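Long-range contacts in Sodium/sialic acid symporter SiaT (Proteus mirabilis, PDB 5NV9), which uses the sodium gradient to drive uptake of the sialic acid N-acetylneuraminic acid across the bacterial inner membrane: residues P46-G51 with E269-T273; A71-W76 with F289-L295; L195-M199 with M324-I328. All coordinates share one frame; numbering follows the deposited sequence.

Contact 1 of 3, residues P46-G51 with E269-T273; sequences PGWAAG and ETKRT
Glu269 reaches across to the first turn of helix 47-58, where its OE1 accepts a hydrogen bond of 2.8 Å from Gly47 N. The N-H comes in on the anti side of the carboxylate, 27° out of its plane. A water accepts a hydrogen bond from Trp48 N and donates one to the same OE1, so this single oxygen serves two successive amides at the start of the helix, one directly and one through solvent. Such a position at the helix N-terminus would be expected to favour the charged carboxylate.

The backbones nearly touch. Gly47 has no side chain, and its CA lies 3.2 Å from Glu269 O in a CA-H...O contact, with Arg272 CB close by. A second CA-H...O contact runs the other way, Thr273 CA to Gly47 O, 3.3 Å. One turn on, Gly51 CA sits 3.3 Å from Thr273 O. Thr273 OG1 packs 3.5 Å from Ala50 CB, while CG2, anti to the backbone N (OG1 being at chi1 -59°), leans on Gly51 N.

The guanidinium of Arg272 forms a second shell behind Glu269. NH1 makes a salt bridge of 2.9 Å with Glu269 OE2, on the syn side, tilted from both planes. Both oxygens are thus engaged, which should restrain the carboxylate's rotation. Glu269 N is hydrogen-bonded to Ser266 OG, and Trp180 of helix 155-203 covers Pro46.

The two axes approach to 7.2 Å and cross at -33°, a close packing allowed by the two glycines. It joins the cytoplasmic start of helix 47-58, the first half of the broken first core helix of the LeuT fold, to helix 267-301, consistent with a cytoplasmic side that is shut in this outward-open state.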
ATOM      1  N   PRO A  46      12.467 -14.240   8.835  1.00 22.27           N
ATOM      2  CA  PRO A  46      12.957 -14.799   7.548  1.00 22.83           C
ATOM      3  C   PRO A  46      12.411 -14.124   6.329  1.00 23.86           C
ATOM      4  O   PRO A  46      11.335 -13.454   6.385  1.00 24.29           O
ATOM      5  CB  PRO A  46      12.390 -16.240   7.535  1.00 25.36           C
ATOM      6  CG  PRO A  46      11.256 -16.213   8.490  1.00 25.31           C
ATOM      7  CD  PRO A  46      11.494 -15.107   9.500  1.00 23.03           C
ATOM      8  N   GLY A  47      13.094 -14.378   5.204  1.00 22.43           N
ATOM      9  CA  GLY A  47      12.769 -13.790   3.937  1.00 21.79           C
ATOM     10  C   GLY A  47      11.367 -14.056   3.477  1.00 22.31           C
ATOM     11  O   GLY A  47      10.663 -13.138   3.090  1.00 22.67           O
ATOM     12  N   TRP A  48      10.953 -15.316   3.490  1.00 21.64           N
ATOM     13  CA  TRP A  48       9.615 -15.639   3.028  1.00 20.64           C
ATOM     14  C   TRP A  48       8.577 -14.844   3.791  1.00 20.99           C
ATOM     15  O   TRP A  48       7.647 -14.362   3.195  1.00 21.15           O
ATOM     16  CB  TRP A  48       9.329 -17.126   3.100  1.00 21.77           C
ATOM     17  CG  TRP A  48       9.091 -17.712   4.500  1.00 22.77           C
ATOM     18  CD1 TRP A  48      10.009 -18.317   5.305  1.00 23.92           C
ATOM     19  CD2 TRP A  48       7.835 -17.786   5.177  1.00 23.63           C
ATOM     20  NE1 TRP A  48       9.405 -18.725   6.496  1.00 25.77           N
ATOM     21  CE2 TRP A  48       8.064 -18.424   6.429  1.00 26.46           C
ATOM     22  CE3 TRP A  48       6.527 -17.375   4.844  1.00 24.23           C
ATOM     23  CZ2 TRP A  48       7.037 -18.642   7.370  1.00 26.88           C
ATOM     24  CZ3 TRP A  48       5.502 -17.601   5.793  1.00 26.48           C
ATOM     25  CH2 TRP A  48       5.774 -18.215   7.043  1.00 25.64           C
ATOM     26  N   ALA A  49       8.706 -14.727   5.120  1.00 22.51           N
ATOM     27  CA  ALA A  49       7.720 -13.977   5.926  1.00 20.01           C
ATOM     28  C   ALA A  49       7.681 -12.446   5.609  1.00 20.70           C
ATOM     29  O   ALA A  49       6.571 -11.767   5.496  1.00 19.53           O
ATOM     30  CB  ALA A  49       8.015 -14.195   7.404  1.00 20.89           C
ATOM     31  N   ALA A  50       8.871 -11.884   5.492  1.00 20.54           N
ATOM     32  CA  ALA A  50       8.991 -10.458   5.072  1.00 20.59           C
ATOM     33  C   ALA A  50       8.388 -10.241   3.675  1.00 18.59           C
ATOM     34  O   ALA A  50       7.755  -9.233   3.426  1.00 19.72           O
ATOM     35  CB  ALA A  50      10.421  -9.992   5.133  1.00 19.63           C
ATOM     36  N   GLY A  51       8.531 -11.206   2.784  1.00 19.87           N
ATOM     37  CA  GLY A  51       7.960 -11.083   1.426  1.00 20.23           C
ATOM     38  C   GLY A  51       6.455 -11.152   1.349  1.00 19.37           C
ATOM     39  O   GLY A  51       5.838 -10.426   0.590  1.00 21.31           O
ATOM     40  N   GLU A 269      18.469 -13.838   2.395  1.00 27.27           N
ATOM     41  CA  GLU A 269      17.071 -13.802   2.893  1.00 27.20           C
ATOM     42  C   GLU A 269      16.327 -12.601   2.309  1.00 24.46           C
ATOM     43  O   GLU A 269      15.135 -12.685   2.085  1.00 23.26           O
ATOM     44  CB  GLU A 269      17.048 -13.782   4.425  1.00 27.77           C
ATOM     45  CG  GLU A 269      17.384 -15.149   5.031  1.00 28.59           C
ATOM     46  CD  GLU A 269      16.410 -16.231   4.547  1.00 31.23           C
ATOM     47  OE1 GLU A 269      15.235 -15.911   4.230  1.00 32.54           O
ATOM     48  OE2 GLU A 269      16.807 -17.417   4.430  1.00 28.46           O
ATOM     49  N   THR A 270      17.066 -11.507   2.041  1.00 24.15           N
ATOM     50  CA  THR A 270      16.540 -10.349   1.358  1.00 23.47           C
ATOM     51  C   THR A 270      16.054 -10.670  -0.022  1.00 23.09           C
ATOM     52  O   THR A 270      14.966 -10.220  -0.407  1.00 20.88           O
ATOM     53  CB  THR A 270      17.543  -9.161   1.374  1.00 24.65           C
ATOM     54  OG1 THR A 270      18.007  -8.952   2.724  1.00 26.38           O
ATOM     55  CG2 THR A 270      16.896  -7.944   0.912  1.00 25.22           C
ATOM     56  N   LYS A 271      16.838 -11.428  -0.793  1.00 21.14           N
ATOM     57  CA  LYS A 271      16.355 -11.928  -2.073  1.00 23.89           C
ATOM     58  C   LYS A 271      15.057 -12.775  -1.960  1.00 23.23           C
ATOM     59  O   LYS A 271      14.113 -12.694  -2.792  1.00 22.45           O
ATOM     60  CB  LYS A 271      17.447 -12.781  -2.740  1.00 26.26           C
ATOM     61  CG  LYS A 271      17.377 -12.800  -4.239  1.00 30.81           C
ATOM     62  CD  LYS A 271      18.137 -13.963  -4.879  1.00 37.27           C
ATOM     63  CE  LYS A 271      19.418 -14.299  -4.176  1.00 41.06           C
ATOM     64  NZ  LYS A 271      20.385 -13.166  -4.143  1.00 46.96           N
ATOM     65  N   ARG A 272      15.022 -13.629  -0.954  1.00 21.51           N
ATOM     66  CA  ARG A 272      13.820 -14.391  -0.705  1.00 23.53           C
ATOM     67  C   ARG A 272      12.592 -13.525  -0.437  1.00 21.95           C
ATOM     68  O   ARG A 272      11.481 -13.903  -0.844  1.00 23.71           O
ATOM     69  CB  ARG A 272      14.067 -15.375   0.440  1.00 24.35           C
ATOM     70  CG  ARG A 272      14.905 -16.507  -0.051  1.00 27.01           C
ATOM     71  CD  ARG A 272      15.417 -17.359   1.089  1.00 31.30           C
ATOM     72  NE  ARG A 272      16.017 -18.560   0.535  1.00 32.01           N
ATOM     73  CZ  ARG A 272      16.423 -19.617   1.243  1.00 35.84           C
ATOM     74  NH1 ARG A 272      16.309 -19.625   2.570  1.00 31.72           N
ATOM     75  NH2 ARG A 272      16.915 -20.690   0.607  1.00 31.24           N
ATOM     76  N   THR A 273      12.776 -12.399   0.262  1.00 22.07           N
ATOM     77  CA  THR A 273      11.695 -11.440   0.441  1.00 22.63           C
ATOM     78  C   THR A 273      11.160 -10.978  -0.945  1.00 21.11           C
ATOM     79  O   THR A 273       9.935 -11.001  -1.202  1.00 19.60           O
ATOM     80  CB  THR A 273      12.167 -10.198   1.262  1.00 23.45           C
ATOM     81  OG1 THR A 273      12.647 -10.586   2.539  1.00 24.32           O
ATOM     82  CG2 THR A 273      11.077  -9.132   1.423  1.00 23.77           C
TER
HETATM   83  O   HOH W   1      12.993 -17.426   3.726  1.00 28.95           O

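Contact 2 of 3, residues A71-W76 with F289-L295; sequences AYTSDW and FAIGSAL
Ala71 starts the contact by pressing its CB against the backbone of helix 267-301, 3.3 Å from Phe289 O, with Gly292 CA and the Phe289 ring also near it. Its carbonyl oxygen accepts a hydrogen bond from a water, which in turn accepts one from Ser293 OG at 2.6 Å, tying the last turn of helix 61-73 to the partner helix.

Tyr72 passes Gly292 at the closest point of the two backbones. Its CA-H faces Gly292 O at 3.5 Å, an approach made possible by the bare glycine. With CG anti to the backbone N (chi1 -174°), the ring runs along the partner helix toward Leu295. There CD2 packs on Leu295 CB, and Leu295 O lies at the ring edge, near its plane.

After the helix ends, the chain turns back. Asp75 contributes its carbonyl oxygen, at the edge of the Phe289 ring, while its OD1 bonds to Thr77 OG1.

Trp76 carries the largest share. Its indole lies flat over Phe289 CB, which points at the six-membered ring, 3.7 Å from the centroid and 17° off the normal, a clear CH-pi contact. At the indole edge, NE1 donates to Ser293 OG over 2.9 Å; the bond is nearly straight (168°), with the oxygen in the ring plane. Ser293 OG also donates to the water, so this buried hydroxyl has both a donor and an acceptor partner.

Around this, Trp76 meets Phe221 edge-to-face, and Lys220 NZ bonds to Tyr72 O and Ser74 O. Helix 315-323 touches Tyr72 and Leu295, helix 155-203 covers Ala290 and Leu295, and Ile67 packs on Phe289, so the periplasmic end of helix 267-301 packs against helices 61-73, 155-203 and 315-323.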
ATOM      1  N   ALA A  71     -12.756  -4.399 -13.179  1.00 23.26           N
ATOM      2  CA  ALA A  71     -12.865  -5.409 -14.264  1.00 23.29           C
ATOM      3  C   ALA A  71     -14.336  -5.566 -14.683  1.00 23.92           C
ATOM      4  O   ALA A  71     -14.632  -5.802 -15.845  1.00 21.98           O
ATOM      5  CB  ALA A  71     -12.310  -6.735 -13.817  1.00 22.47           C
ATOM      6  N   TYR A  72     -15.236  -5.531 -13.680  1.00 24.19           N
ATOM      7  CA  TYR A  72     -16.702  -5.533 -13.880  1.00 24.69           C
ATOM      8  C   TYR A  72     -17.200  -4.434 -14.894  1.00 26.97           C
ATOM      9  O   TYR A  72     -17.893  -4.764 -15.893  1.00 23.21           O
ATOM     10  CB  TYR A  72     -17.425  -5.372 -12.541  1.00 24.05           C
ATOM     11  CG  TYR A  72     -18.932  -5.521 -12.684  1.00 24.85           C
ATOM     12  CD1 TYR A  72     -19.704  -4.463 -13.129  1.00 26.12           C
ATOM     13  CD2 TYR A  72     -19.572  -6.712 -12.407  1.00 26.31           C
ATOM     14  CE1 TYR A  72     -21.062  -4.581 -13.289  1.00 25.52           C
ATOM     15  CE2 TYR A  72     -20.950  -6.813 -12.507  1.00 26.97           C
ATOM     16  CZ  TYR A  72     -21.670  -5.748 -12.968  1.00 25.78           C
ATOM     17  OH  TYR A  72     -23.007  -5.826 -13.154  1.00 26.95           O
ATOM     18  N   THR A  73     -16.830  -3.161 -14.629  1.00 25.44           N
ATOM     19  CA  THR A  73     -17.219  -2.043 -15.449  1.00 29.33           C
ATOM     20  C   THR A  73     -16.367  -1.824 -16.716  1.00 27.83           C
ATOM     21  O   THR A  73     -16.802  -1.161 -17.640  1.00 26.27           O
ATOM     22  CB  THR A  73     -17.172  -0.742 -14.637  1.00 29.68           C
ATOM     23  OG1 THR A  73     -15.823  -0.531 -14.221  1.00 31.12           O
ATOM     24  CG2 THR A  73     -18.060  -0.863 -13.421  1.00 30.11           C
ATOM     25  N   SER A  74     -15.148  -2.329 -16.762  1.00 25.69           N
ATOM     26  CA  SER A  74     -14.298  -2.068 -17.931  1.00 24.12           C
ATOM     27  C   SER A  74     -13.518  -3.294 -18.351  1.00 23.79           C
ATOM     28  O   SER A  74     -14.051  -4.147 -19.039  1.00 21.33           O
ATOM     29  CB  SER A  74     -13.349  -0.861 -17.688  1.00 23.99           C
ATOM     30  OG  SER A  74     -12.476  -1.182 -16.628  1.00 25.29           O
ATOM     31  N   ASP A  75     -12.227  -3.343 -18.011  1.00 20.15           N
ATOM     32  CA  ASP A  75     -11.401  -4.365 -18.538  1.00 20.69           C
ATOM     33  C   ASP A  75     -10.234  -4.750 -17.595  1.00 20.72           C
ATOM     34  O   ASP A  75     -10.200  -4.361 -16.409  1.00 20.24           O
ATOM     35  CB  ASP A  75     -10.935  -3.896 -19.904  1.00 22.71           C
ATOM     36  CG  ASP A  75     -10.192  -2.555 -19.851  1.00 25.40           C
ATOM     37  OD1 ASP A  75      -9.225  -2.416 -19.073  1.00 26.25           O
ATOM     38  OD2 ASP A  75     -10.513  -1.649 -20.636  1.00 27.01           O
ATOM     39  N   TRP A  76      -9.285  -5.529 -18.101  1.00 22.14           N
ATOM     40  CA  TRP A  76      -8.128  -5.939 -17.308  1.00 20.85           C
ATOM     41  C   TRP A  76      -6.911  -5.084 -17.581  1.00 22.07           C
ATOM     42  O   TRP A  76      -5.850  -5.436 -17.099  1.00 24.36           O
ATOM     43  CB  TRP A  76      -7.737  -7.373 -17.626  1.00 21.30           C
ATOM     44  CG  TRP A  76      -8.617  -8.447 -17.072  1.00 20.76           C
ATOM     45  CD1 TRP A  76      -9.971  -8.426 -16.955  1.00 22.01           C
ATOM     46  CD2 TRP A  76      -8.190  -9.721 -16.638  1.00 22.69           C
ATOM     47  NE1 TRP A  76     -10.413  -9.600 -16.405  1.00 23.47           N
ATOM     48  CE2 TRP A  76      -9.333 -10.410 -16.184  1.00 21.50           C
ATOM     49  CE3 TRP A  76      -6.923 -10.336 -16.524  1.00 22.63           C
ATOM     50  CZ2 TRP A  76      -9.279 -11.714 -15.695  1.00 23.31           C
ATOM     51  CZ3 TRP A  76      -6.863 -11.615 -16.005  1.00 24.11           C
ATOM     52  CH2 TRP A  76      -8.042 -12.290 -15.563  1.00 21.70           C
ATOM     53  N   PHE A 289      -9.139  -9.427 -10.682  1.00 22.85           N
ATOM     54  CA  PHE A 289      -9.692  -9.115 -12.010  1.00 25.37           C
ATOM     55  C   PHE A 289     -10.705 -10.186 -12.381  1.00 25.69           C
ATOM     56  O   PHE A 289     -11.816  -9.861 -12.808  1.00 24.37           O
ATOM     57  CB  PHE A 289      -8.566  -9.030 -13.063  1.00 25.39           C
ATOM     58  CG  PHE A 289      -7.774  -7.764 -12.950  1.00 24.84           C
ATOM     59  CD1 PHE A 289      -8.258  -6.606 -13.526  1.00 22.24           C
ATOM     60  CD2 PHE A 289      -6.602  -7.687 -12.169  1.00 23.65           C
ATOM     61  CE1 PHE A 289      -7.545  -5.402 -13.415  1.00 24.11           C
ATOM     62  CE2 PHE A 289      -5.916  -6.464 -12.034  1.00 26.50           C
ATOM     63  CZ  PHE A 289      -6.404  -5.315 -12.648  1.00 22.96           C
ATOM     64  N   ALA A 290     -10.321 -11.458 -12.210  1.00 22.74           N
ATOM     65  CA  ALA A 290     -11.187 -12.565 -12.599  1.00 21.80           C
ATOM     66  C   ALA A 290     -12.500 -12.503 -11.871  1.00 19.73           C
ATOM     67  O   ALA A 290     -13.562 -12.768 -12.475  1.00 20.81           O
ATOM     68  CB  ALA A 290     -10.504 -13.923 -12.459  1.00 21.19           C
ATOM     69  N   ILE A 291     -12.458 -12.059 -10.615  1.00 17.99           N
ATOM     70  CA  ILE A 291     -13.677 -11.851  -9.855  1.00 19.35           C
ATOM     71  C   ILE A 291     -14.674 -10.838 -10.475  1.00 18.19           C
ATOM     72  O   ILE A 291     -15.876 -11.144 -10.560  1.00 18.11           O
ATOM     73  CB  ILE A 291     -13.406 -11.537  -8.364  1.00 19.44           C
ATOM     74  CG1 ILE A 291     -12.936 -12.798  -7.652  1.00 20.66           C
ATOM     75  CG2 ILE A 291     -14.655 -11.055  -7.672  1.00 21.72           C
ATOM     76  CD1 ILE A 291     -12.123 -12.448  -6.419  1.00 20.77           C
ATOM     77  N   GLY A 292     -14.179  -9.662 -10.901  1.00 19.21           N
ATOM     78  CA  GLY A 292     -15.000  -8.662 -11.586  1.00 19.14           C
ATOM     79  C   GLY A 292     -15.549  -9.159 -12.891  1.00 18.98           C
ATOM     80  O   GLY A 292     -16.696  -8.963 -13.185  1.00 20.00           O
ATOM     81  N   SER A 293     -14.752  -9.850 -13.675  1.00 18.31           N
ATOM     82  CA  SER A 293     -15.273 -10.465 -14.873  1.00 19.04           C
ATOM     83  C   SER A 293     -16.339 -11.548 -14.617  1.00 20.62           C
ATOM     84  O   SER A 293     -17.387 -11.622 -15.308  1.00 17.93           O
ATOM     85  CB  SER A 293     -14.087 -11.026 -15.665  1.00 17.95           C
ATOM     86  OG  SER A 293     -13.246  -9.969 -16.070  1.00 19.58           O
ATOM     87  N   ALA A 294     -16.069 -12.394 -13.625  1.00 19.30           N
ATOM     88  CA  ALA A 294     -17.058 -13.399 -13.172  1.00 19.43           C
ATOM     89  C   ALA A 294     -18.341 -12.809 -12.715  1.00 21.10           C
ATOM     90  O   ALA A 294     -19.404 -13.329 -13.077  1.00 24.34           O
ATOM     91  CB  ALA A 294     -16.487 -14.318 -12.107  1.00 20.26           C
ATOM     92  N   LEU A 295     -18.282 -11.722 -11.933  1.00 22.86           N
ATOM     93  CA  LEU A 295     -19.484 -11.121 -11.396  1.00 21.22           C
ATOM     94  C   LEU A 295     -20.311 -10.485 -12.467  1.00 24.22           C
ATOM     95  O   LEU A 295     -21.535 -10.432 -12.333  1.00 23.06           O
ATOM     96  CB  LEU A 295     -19.170 -10.060 -10.344  1.00 22.34           C
ATOM     97  CG  LEU A 295     -18.669 -10.587  -8.983  1.00 23.88           C
ATOM     98  CD1 LEU A 295     -18.193  -9.493  -8.115  1.00 24.60           C
ATOM     99  CD2 LEU A 295     -19.710 -11.376  -8.248  1.00 23.26           C
TER
HETATM  100  O   HOH W   2     -13.511  -7.777 -17.379  1.00 20.63           O

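Contact 3 of 3, residues L195-M199 with M324-I328; sequences LIFIM and MPIGI
Pro325 and Met199 meet without any aromatic or other planar side chain in the interface. The nearest thing to a flat group is the pyrrolidine of Pro325, touched only at one corner: its CD lies 3.8 Å from Met199 SE. Both methionines are selenomethionines.

The middle is occupied by Met324. Its chain is turned about the CG-SE bond (chi3 116°), which swings CE in against helix 155-203. This methyl comes 3.6 Å from Ile196 CA and 3.7 Å from Met199 CG, and the Ile196 and Met324 side chains cross at about a right angle. Met199, bent at chi2 and chi3, carries its selenium past Met324 CE to a second, looser touch on Ile328 CD1 at 4.2 Å. At the far end Leu195 CD2 packs on Ile328 CG2, 3.8 Å away. The interface is apolar, with side chains bridging two backbones that stay well apart.

Segment 324-328 is the periplasmic connection from helix 315-323 into helix 328-361. Gly327 N bonds to Asn10 OD1 of helix 8-29, Ile332 of helix 328-361 touches Ile196 and Met324, and Ile291 of helix 267-301 lies against Ile196.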
ATOM      1  N   LEU A 195     -11.199 -18.325  -3.438  1.00 23.64           N
ATOM      2  CA  LEU A 195     -12.401 -19.021  -3.055  1.00 24.69           C
ATOM      3  C   LEU A 195     -13.638 -18.307  -3.624  1.00 24.04           C
ATOM      4  O   LEU A 195     -14.598 -18.948  -4.008  1.00 22.77           O
ATOM      5  CB  LEU A 195     -12.484 -19.106  -1.531  1.00 26.05           C
ATOM      6  CG  LEU A 195     -13.673 -19.932  -1.042  1.00 28.18           C
ATOM      7  CD1 LEU A 195     -13.572 -21.411  -1.441  1.00 28.73           C
ATOM      8  CD2 LEU A 195     -13.758 -19.739   0.444  1.00 30.09           C
ATOM      9  N   ILE A 196     -13.621 -16.976  -3.615  1.00 25.13           N
ATOM     10  CA  ILE A 196     -14.696 -16.124  -4.250  1.00 22.92           C
ATOM     11  C   ILE A 196     -14.792 -16.464  -5.733  1.00 23.95           C
ATOM     12  O   ILE A 196     -15.877 -16.717  -6.267  1.00 24.50           O
ATOM     13  CB  ILE A 196     -14.418 -14.622  -4.103  1.00 22.40           C
ATOM     14  CG1 ILE A 196     -14.538 -14.176  -2.627  1.00 23.73           C
ATOM     15  CG2 ILE A 196     -15.390 -13.835  -4.968  1.00 22.59           C
ATOM     16  CD1 ILE A 196     -13.862 -12.860  -2.295  1.00 24.98           C
ATOM     17  N   PHE A 197     -13.653 -16.478  -6.393  1.00 22.62           N
ATOM     18  CA  PHE A 197     -13.639 -16.813  -7.805  1.00 24.25           C
ATOM     19  C   PHE A 197     -14.332 -18.184  -8.064  1.00 22.98           C
ATOM     20  O   PHE A 197     -15.275 -18.275  -8.838  1.00 21.30           O
ATOM     21  CB  PHE A 197     -12.216 -16.839  -8.385  1.00 21.87           C
ATOM     22  CG  PHE A 197     -12.212 -17.117  -9.858  1.00 22.68           C
ATOM     23  CD1 PHE A 197     -12.813 -16.222 -10.732  1.00 22.95           C
ATOM     24  CD2 PHE A 197     -11.691 -18.290 -10.348  1.00 22.57           C
ATOM     25  CE1 PHE A 197     -12.830 -16.481 -12.096  1.00 27.29           C
ATOM     26  CE2 PHE A 197     -11.729 -18.579 -11.693  1.00 24.17           C
ATOM     27  CZ  PHE A 197     -12.307 -17.679 -12.583  1.00 23.89           C
ATOM     28  N   ILE A 198     -13.849 -19.207  -7.412  1.00 24.69           N
ATOM     29  CA  ILE A 198     -14.419 -20.547  -7.510  1.00 25.86           C
ATOM     30  C   ILE A 198     -15.946 -20.643  -7.353  1.00 26.27           C
ATOM     31  O   ILE A 198     -16.624 -21.295  -8.178  1.00 27.74           O
ATOM     32  CB  ILE A 198     -13.724 -21.491  -6.507  1.00 28.07           C
ATOM     33  CG1 ILE A 198     -12.301 -21.746  -7.004  1.00 28.88           C
ATOM     34  CG2 ILE A 198     -14.490 -22.826  -6.394  1.00 28.20           C
ATOM     35  CD1 ILE A 198     -11.384 -22.249  -5.923  1.00 30.74           C
HETATM   36  N   MSE A 199     -16.454 -19.996  -6.310  1.00 23.82           N
HETATM   37  CA  MSE A 199     -17.846 -19.946  -6.024  1.00 26.61           C
HETATM   38  C   MSE A 199     -18.645 -19.258  -7.093  1.00 23.54           C
HETATM   39  O   MSE A 199     -19.782 -19.694  -7.372  1.00 20.59           O
HETATM   40  CB  MSE A 199     -18.116 -19.240  -4.687  1.00 32.39           C
HETATM   41  CG  MSE A 199     -17.329 -19.985  -3.571  1.00 44.93           C
HETATM   42 SE   MSE A 199     -18.443 -20.475  -1.998  1.00 57.24          SE
HETATM   43  CE  MSE A 199     -19.748 -21.399  -3.163  1.00 59.93           C
HETATM   44  N   MSE A 324     -22.845 -16.341  -0.791  1.00 28.19           N
HETATM   45  CA  MSE A 324     -21.871 -17.274  -0.246  1.00 28.43           C
HETATM   46  C   MSE A 324     -22.452 -17.872   0.994  1.00 27.80           C
HETATM   47  O   MSE A 324     -23.231 -17.213   1.749  1.00 31.66           O
HETATM   48  CB  MSE A 324     -20.452 -16.659  -0.024  1.00 30.98           C
HETATM   49  CG  MSE A 324     -19.739 -16.712  -1.356  1.00 32.40           C
HETATM   50 SE   MSE A 324     -18.239 -15.480  -1.292  1.00 43.74          SE
HETATM   51  CE  MSE A 324     -16.932 -16.941  -1.490  1.00 46.93           C
ATOM     52  N   PRO A 325     -22.088 -19.127   1.261  1.00 30.20           N
ATOM     53  CA  PRO A 325     -22.802 -19.795   2.382  1.00 29.57           C
ATOM     54  C   PRO A 325     -22.313 -19.363   3.718  1.00 31.38           C
ATOM     55  O   PRO A 325     -21.197 -18.812   3.854  1.00 32.79           O
ATOM     56  CB  PRO A 325     -22.522 -21.280   2.158  1.00 31.94           C
ATOM     57  CG  PRO A 325     -21.327 -21.347   1.265  1.00 31.32           C
ATOM     58  CD  PRO A 325     -21.204 -20.039   0.515  1.00 29.22           C
ATOM     59  N   ILE A 326     -23.144 -19.624   4.713  1.00 29.28           N
ATOM     60  CA  ILE A 326     -22.809 -19.378   6.090  1.00 26.82           C
ATOM     61  C   ILE A 326     -21.411 -19.978   6.445  1.00 25.22           C
ATOM     62  O   ILE A 326     -20.969 -21.011   5.862  1.00 21.26           O
ATOM     63  CB  ILE A 326     -23.939 -19.919   7.000  1.00 30.62           C
ATOM     64  CG1 ILE A 326     -23.681 -19.595   8.467  1.00 33.34           C
ATOM     65  CG2 ILE A 326     -24.098 -21.428   6.851  1.00 29.96           C
ATOM     66  CD1 ILE A 326     -24.948 -19.632   9.273  1.00 39.90           C
ATOM     67  N   GLY A 327     -20.715 -19.334   7.392  1.00 24.96           N
ATOM     68  CA  GLY A 327     -19.310 -19.702   7.733  1.00 24.65           C
ATOM     69  C   GLY A 327     -18.330 -19.186   6.675  1.00 24.98           C
ATOM     70  O   GLY A 327     -17.405 -18.404   6.977  1.00 24.23           O
ATOM     71  N   ILE A 328     -18.509 -19.594   5.426  1.00 23.38           N
ATOM     72  CA  ILE A 328     -17.672 -19.077   4.358  1.00 24.65           C
ATOM     73  C   ILE A 328     -17.782 -17.537   4.227  1.00 24.06           C
ATOM     74  O   ILE A 328     -16.759 -16.843   4.128  1.00 22.28           O
ATOM     75  CB  ILE A 328     -17.903 -19.831   3.024  1.00 23.77           C
ATOM     76  CG1 ILE A 328     -17.359 -21.253   3.119  1.00 25.93           C
ATOM     77  CG2 ILE A 328     -17.195 -19.116   1.891  1.00 25.01           C
ATOM     78  CD1 ILE A 328     -17.613 -22.042   1.831  1.00 28.34           C
TER

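Contacts 1 and 2 both use helix 267-301, near opposite membrane faces, their centres 32 Å apart. They join it to helices 47-58 and 61-73, the two halves flanking the break that carries substrate and sodium ligands. In contact 1, the side chain of Ala50 is about 11 Å from a bound sodium. In contact 2, the side chain of Phe289 is about 6 Å from the bound sialic acid and about 5 Å from that of Gln82, which binds it. Contact 3 touches contact 2 directly: Phe197 CE1 meets Ala290 CB at 3.5 Å. Helix 155-203 thereby links contact 2 to helix 328-361, which bears sodium ligands such as Ala339.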